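Local coordinates for vacuolar protein sorting-associated protein 54 (PDB 3N1E), which probably serves, as a subunit of the GARP tethering complex, in retrograde transport from endosomes to the trans-Golgi network, the chain here being its helical C-terminal domain, at residues A30-D33 with S34-K38; R83-A86 with S87-L90. All coordinates share one frame; numbering follows the deposited sequence.

Contact 1: A30-D33 with S34-K38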
ATOM      1  N   ALA A  30       6.962  -1.954  -7.663  1.00 10.10           N
ATOM      2  CA  ALA A  30       7.281  -3.286  -8.152  1.00  9.43           C
ATOM      3  C   ALA A  30       7.946  -4.114  -7.042  1.00  9.32           C
ATOM      4  O   ALA A  30       7.671  -5.319  -6.870  1.00 10.95           O
ATOM      5  CB  ALA A  30       8.162  -3.201  -9.446  1.00 12.68           C
ATOM      6  N   ILE A  31       8.816  -3.468  -6.267  1.00  8.23           N
ATOM      7  CA  ILE A  31       9.425  -4.117  -5.129  1.00 12.68           C
ATOM      8  C   ILE A  31       8.369  -4.581  -4.138  1.00 12.08           C
ATOM      9  O   ILE A  31       8.413  -5.718  -3.660  1.00 11.58           O
ATOM     10  CB  ILE A  31      10.467  -3.173  -4.476  1.00 16.66           C
ATOM     11  CG1 ILE A  31      11.684  -3.037  -5.410  1.00 13.77           C
ATOM     12  CG2 ILE A  31      10.850  -3.644  -3.092  1.00 15.39           C
ATOM     13  CD1 ILE A  31      12.580  -1.813  -5.152  1.00 20.81           C
ATOM     14  N   MET A  32       7.410  -3.710  -3.822  1.00 11.16           N
ATOM     15  CA  MET A  32       6.410  -4.117  -2.843  1.00 13.18           C
ATOM     16  C   MET A  32       5.474  -5.188  -3.404  1.00 10.25           C
ATOM     17  O   MET A  32       5.072  -6.109  -2.691  1.00 11.05           O
ATOM     18  CB  MET A  32       5.610  -2.927  -2.312  1.00 11.97           C
ATOM     19  CG  MET A  32       6.447  -1.861  -1.633  1.00 15.36           C
ATOM     20  SD  MET A  32       7.332  -2.455  -0.177  1.00 18.60           S
ATOM     21  CE  MET A  32       5.995  -2.755   0.949  1.00 23.43           C
ATOM     22  N   ASP A  33       5.125  -5.064  -4.684  1.00 11.96           N
ATOM     23  CA  ASP A  33       4.296  -6.078  -5.347  1.00 11.77           C
ATOM     24  C   ASP A  33       4.913  -7.484  -5.240  1.00 15.17           C
ATOM     25  O   ASP A  33       4.206  -8.456  -4.953  1.00 10.68           O
ATOM     26  CB  ASP A  33       4.039  -5.692  -6.805  1.00 12.34           C
ATOM     27  CG  ASP A  33       3.240  -6.731  -7.538  1.00 19.01           C
ATOM     28  OD1 ASP A  33       2.017  -6.792  -7.279  1.00 13.53           O
ATOM     29  OD2 ASP A  33       3.848  -7.492  -8.337  1.00 16.41           O
ATOM     30  N   SER A  34       6.239  -7.585  -5.434  1.00 11.14           N
ATOM     31  CA  SER A  34       6.911  -8.871  -5.324  0.50 12.27           C
ATOM     32  C   SER A  34       6.901  -9.412  -3.891  1.00  9.52           C
ATOM     33  O   SER A  34       6.681 -10.609  -3.674  1.00 12.70           O
ATOM     34  CB  SER A  34       8.326  -8.783  -5.910  0.50 14.21           C
ATOM     35  OG  SER A  34       8.260  -8.463  -7.285  0.50 10.89           O
ATOM     36  N   LEU A  35       7.085  -8.532  -2.903  1.00 12.09           N
ATOM     37  CA  LEU A  35       6.945  -8.908  -1.490  1.00 12.33           C
ATOM     38  C   LEU A  35       5.553  -9.442  -1.164  1.00 11.89           C
ATOM     39  O   LEU A  35       5.417 -10.500  -0.516  1.00 12.29           O
ATOM     40  CB  LEU A  35       7.268  -7.694  -0.594  1.00 10.20           C
ATOM     41  CG  LEU A  35       7.108  -7.983   0.905  1.00 11.61           C
ATOM     42  CD1 LEU A  35       8.243  -8.895   1.441  1.00 20.39           C
ATOM     43  CD2 LEU A  35       7.010  -6.664   1.668  1.00 15.37           C
ATOM     44  N   PHE A  36       4.525  -8.720  -1.604  1.00 10.32           N
ATOM     45  CA  PHE A  36       3.139  -9.153  -1.383  1.00 13.06           C
ATOM     46  C   PHE A  36       2.850 -10.498  -2.035  1.00 12.09           C
ATOM     47  O   PHE A  36       2.170 -11.325  -1.444  1.00 12.18           O
ATOM     48  CB  PHE A  36       2.133  -8.108  -1.862  1.00 11.05           C
ATOM     49  CG  PHE A  36       2.275  -6.761  -1.193  1.00 12.16           C
ATOM     50  CD1 PHE A  36       2.875  -6.632   0.059  1.00  9.04           C
ATOM     51  CD2 PHE A  36       1.758  -5.621  -1.818  1.00 14.72           C
ATOM     52  CE1 PHE A  36       3.000  -5.346   0.701  1.00 10.99           C
ATOM     53  CE2 PHE A  36       1.851  -4.355  -1.206  1.00 12.31           C
ATOM     54  CZ  PHE A  36       2.460  -4.220   0.061  1.00 12.06           C
ATOM     55  N   ASP A  37       3.347 -10.711  -3.258  1.00 10.18           N
ATOM     56  CA  ASP A  37       3.127 -11.986  -3.933  1.00 10.95           C
ATOM     57  C   ASP A  37       3.791 -13.091  -3.119  1.00 13.14           C
ATOM     58  O   ASP A  37       3.179 -14.117  -2.864  1.00 15.29           O
ATOM     59  CB  ASP A  37       3.666 -11.978  -5.374  1.00 12.19           C
ATOM     60  CG  ASP A  37       3.666 -13.395  -6.005  1.00 23.70           C
ATOM     61  OD1 ASP A  37       2.576 -13.987  -6.117  1.00 19.82           O
ATOM     62  OD2 ASP A  37       4.748 -13.926  -6.352  1.00 28.56           O
ATOM     63  N   LYS A  38       5.026 -12.864  -2.680  1.00 11.46           N
ATOM     64  CA  LYS A  38       5.767 -13.888  -1.937  1.00 14.74           C
ATOM     65  C   LYS A  38       5.060 -14.243  -0.645  1.00 16.84           C
ATOM     66  O   LYS A  38       4.842 -15.424  -0.355  1.00 15.93           O
ATOM     67  CB  LYS A  38       7.180 -13.394  -1.631  1.00 17.90           C
ATOM     68  CG  LYS A  38       8.015 -14.416  -0.922  1.00 26.97           C
ATOM     69  CD  LYS A  38       9.350 -13.819  -0.519  1.00 38.57           C
ATOM     70  CE  LYS A  38       9.764 -14.305   0.862  1.00 40.43           C
ATOM     71  NZ  LYS A  38       9.694 -15.783   0.978  1.00 53.77           N
TER
HETATM   72  O   HOH W   1       8.706  -6.918  -9.295  1.00 40.12           O

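Contact 2: R83-A86 with S87-L90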
ATOM      1  N   ARG A  83      -1.256   3.032  -4.754  1.00 11.64           N
ATOM      2  CA  ARG A  83      -0.754   1.995  -5.668  1.00 11.86           C
ATOM      3  C   ARG A  83      -0.288   0.741  -4.934  1.00 11.43           C
ATOM      4  O   ARG A  83      -0.528  -0.388  -5.382  1.00 11.36           O
ATOM      5  CB  ARG A  83       0.391   2.526  -6.565  1.00 14.62           C
ATOM      6  CG  ARG A  83      -0.044   3.698  -7.424  1.00 11.34           C
ATOM      7  CD  ARG A  83       0.966   4.081  -8.524  1.00 16.98           C
ATOM      8  NE  ARG A  83       0.182   4.685  -9.621  1.00 36.05           N
ATOM      9  CZ  ARG A  83       0.679   5.281 -10.701  1.00 45.64           C
ATOM     10  NH1 ARG A  83       1.996   5.395 -10.874  1.00 29.34           N
ATOM     11  NH2 ARG A  83      -0.155   5.789 -11.609  1.00 25.12           N
ATOM     12  N   ILE A  84       0.427   0.941  -3.843  1.00  8.99           N
ATOM     13  CA  ILE A  84       0.866  -0.166  -2.995  1.00 10.27           C
ATOM     14  C   ILE A  84      -0.381  -0.907  -2.493  1.00 11.38           C
ATOM     15  O   ILE A  84      -0.455  -2.131  -2.569  1.00 10.51           O
ATOM     16  CB  ILE A  84       1.674   0.334  -1.761  1.00 13.03           C
ATOM     17  CG1 ILE A  84       3.011   0.993  -2.155  1.00 22.83           C
ATOM     18  CG2 ILE A  84       1.900  -0.798  -0.764  1.00 14.95           C
ATOM     19  CD1 ILE A  84       3.800   0.307  -3.178  1.00 30.44           C
ATOM     20  N   ASN A  85      -1.365  -0.163  -1.999  1.00  9.13           N
ATOM     21  CA  ASN A  85      -2.618  -0.782  -1.541  1.00  6.56           C
ATOM     22  C   ASN A  85      -3.321  -1.590  -2.633  1.00  7.95           C
ATOM     23  O   ASN A  85      -3.873  -2.647  -2.370  1.00  9.45           O
ATOM     24  CB  ASN A  85      -3.569   0.285  -0.964  1.00  7.57           C
ATOM     25  CG  ASN A  85      -4.839  -0.289  -0.400  1.00  8.74           C
ATOM     26  OD1 ASN A  85      -5.955  -0.015  -0.891  1.00 15.66           O
ATOM     27  ND2 ASN A  85      -4.701  -1.088   0.597  1.00  7.78           N
ATOM     28  N   ALA A  86      -3.305  -1.083  -3.858  1.00  9.87           N
ATOM     29  CA  ALA A  86      -3.948  -1.792  -4.960  1.00 10.37           C
ATOM     30  C   ALA A  86      -3.255  -3.135  -5.198  1.00  8.81           C
ATOM     31  O   ALA A  86      -3.915  -4.129  -5.437  1.00  8.74           O
ATOM     32  CB  ALA A  86      -3.905  -0.945  -6.221  1.00  9.17           C
ATOM     33  N   SER A  87      -1.920  -3.145  -5.135  1.00 10.46           N
ATOM     34  CA  SER A  87      -1.159  -4.380  -5.262  1.00 10.01           C
ATOM     35  C   SER A  87      -1.457  -5.362  -4.127  1.00  9.20           C
ATOM     36  O   SER A  87      -1.660  -6.543  -4.368  1.00  8.82           O
ATOM     37  CB  SER A  87       0.351  -4.069  -5.290  1.00  9.63           C
ATOM     38  OG  SER A  87       1.106  -5.274  -5.220  1.00 11.74           O
ATOM     39  N   TYR A  88      -1.461  -4.863  -2.890  1.00  9.86           N
ATOM     40  CA  TYR A  88      -1.806  -5.677  -1.752  1.00  9.83           C
ATOM     41  C   TYR A  88      -3.181  -6.359  -1.940  1.00 10.00           C
ATOM     42  O   TYR A  88      -3.316  -7.575  -1.751  1.00  8.60           O
ATOM     43  CB  TYR A  88      -1.777  -4.810  -0.487  1.00  7.03           C
ATOM     44  CG  TYR A  88      -2.391  -5.461   0.720  1.00  9.11           C
ATOM     45  CD1 TYR A  88      -3.688  -5.149   1.098  1.00 14.31           C
ATOM     46  CD2 TYR A  88      -1.680  -6.394   1.466  1.00 17.64           C
ATOM     47  CE1 TYR A  88      -4.268  -5.760   2.227  1.00 19.34           C
ATOM     48  CE2 TYR A  88      -2.240  -6.990   2.588  1.00 16.23           C
ATOM     49  CZ  TYR A  88      -3.521  -6.675   2.945  1.00 12.79           C
ATOM     50  OH  TYR A  88      -4.075  -7.266   4.065  1.00 25.43           O
ATOM     51  N   LYS A  89      -4.180  -5.582  -2.325  1.00  6.53           N
ATOM     52  CA  LYS A  89      -5.535  -6.095  -2.497  1.00  7.47           C
ATOM     53  C   LYS A  89      -5.571  -7.148  -3.595  1.00  8.22           C
ATOM     54  O   LYS A  89      -6.265  -8.141  -3.449  1.00 11.25           O
ATOM     55  CB  LYS A  89      -6.531  -4.983  -2.824  1.00  8.77           C
ATOM     56  CG  LYS A  89      -6.798  -4.086  -1.615  1.00  7.57           C
ATOM     57  CD  LYS A  89      -7.950  -3.101  -1.861  1.00 12.46           C
ATOM     58  CE  LYS A  89      -7.638  -2.154  -2.975  1.00 17.41           C
ATOM     59  NZ  LYS A  89      -8.865  -1.317  -3.223  1.00 13.87           N
ATOM     60  N   LEU A  90      -4.813  -6.942  -4.674  1.00  8.25           N
ATOM     61  CA  LEU A  90      -4.852  -7.920  -5.782  1.00  8.04           C
ATOM     62  C   LEU A  90      -4.320  -9.267  -5.295  1.00  9.94           C
ATOM     63  O   LEU A  90      -4.917 -10.326  -5.569  1.00  9.49           O
ATOM     64  CB  LEU A  90      -4.083  -7.377  -7.020  1.00  8.44           C
ATOM     65  CG  LEU A  90      -3.918  -8.297  -8.233  1.00 15.29           C
ATOM     66  CD1 LEU A  90      -3.871  -7.454  -9.528  1.00 21.79           C
ATOM     67  CD2 LEU A  90      -2.659  -9.152  -8.080  1.00 17.61           C
TER

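Contact 1: A30-D33 with S34-K38
Ser34 sits one helical turn beyond Ala30 and donates its backbone N to Ala30 O at 3.0 Å. On the exposed side a water also donates to Ala30 O, and in one of the two conformers of Ser34 it bridges to the hydroxyl as well. Leu35 N continues the alpha-helical i to i+4 pattern with Ile31 O, while Leu35 CD2 comes within 4.1 Å of Met32 CE. Phe36 and Met32 make the main side-chain contact. Phe36 N bonds Met32 O almost straight at 2.9 Å, and that same oxygen lies over one face of the Phe36 ring, 3.2 Å above the plane and displaced toward the rim. Met32, bent at both chi2 and chi3, brings CE to 3.9 Å from Phe36 CZ. Met32 lies against Met61 and Met64 and Phe36 against Ile57, all of helix 52-68, and both side chains reach Ile84 of helix 74-98. Asp37 N closes the turn on Asp33 O. On its buried side, then, this part of helix 17-40 relies on apolar contact between the Met32 methyl and the Phe36 ring; separately, Asp33 OD1 accepts hydrogen bonds from His91 and Ser87 of helix 74-98, which probably fix the carboxylate's rotation.

Contact 2: R83-A86 with S87-L90
Lys89 folds back across the Asn85 side chain one turn earlier, the two crossing at a slant. The lysine leaves with CG beside its own backbone N (chi1 -71°), which brings Lys89 CG to 3.3 Å from Asn85 O; a bend at chi3 then takes the chain over the end of the Asn85 side chain. Its ammonium finishes beyond both segments, in a salt bridge with Glu138 and hydrogen bonds to Leu134 O and Asn135 O, which probably offset its charge and hold its end. Tyr88 leads away from residues 83-86: with CG opposite its backbone N (chi1 168°), its ring heads off from this turn to stack on Tyr119. Beneath them runs regular alpha-helix, part of helix 74-98 in an all-helical bundle, with Ser87 N bonded to Arg83 O, Tyr88 N to Ile84 O at 2.9 Å, Lys89 N to Asn85 O and Leu90 N to Ala86 O at 3.0 Å. Ser87 CB packs 3.4 Å from Ile84 O, and the buried Ile84 side chain itself points away from residues 87-90, meeting Val29 of helix 17-40 and Met61 and Met64 of helix 52-68.

Overall arrangement
Contacts 1 and 2 are short stretches of two helices, 17-40 and 74-98, each of about two turns, that pack against each other with the contact centres about 10 Å apart. A probable hydrogen bond of 2.7 Å between Asp33 OD1 and Ser87 OG joins them. Beside it the Phe36 ring of contact 1 rests on the backbone of contact 2, its CE2 3.5 Å from Ile84 O and its CD2 3.5 Å from Tyr88 N. Contact 2 lies nearer the middle of the chain, its centre about 5 Å from the chain's centre against 11 Å for contact 1. Helix 52-68 touches both, through Ile57, which meets Phe36 and Tyr88.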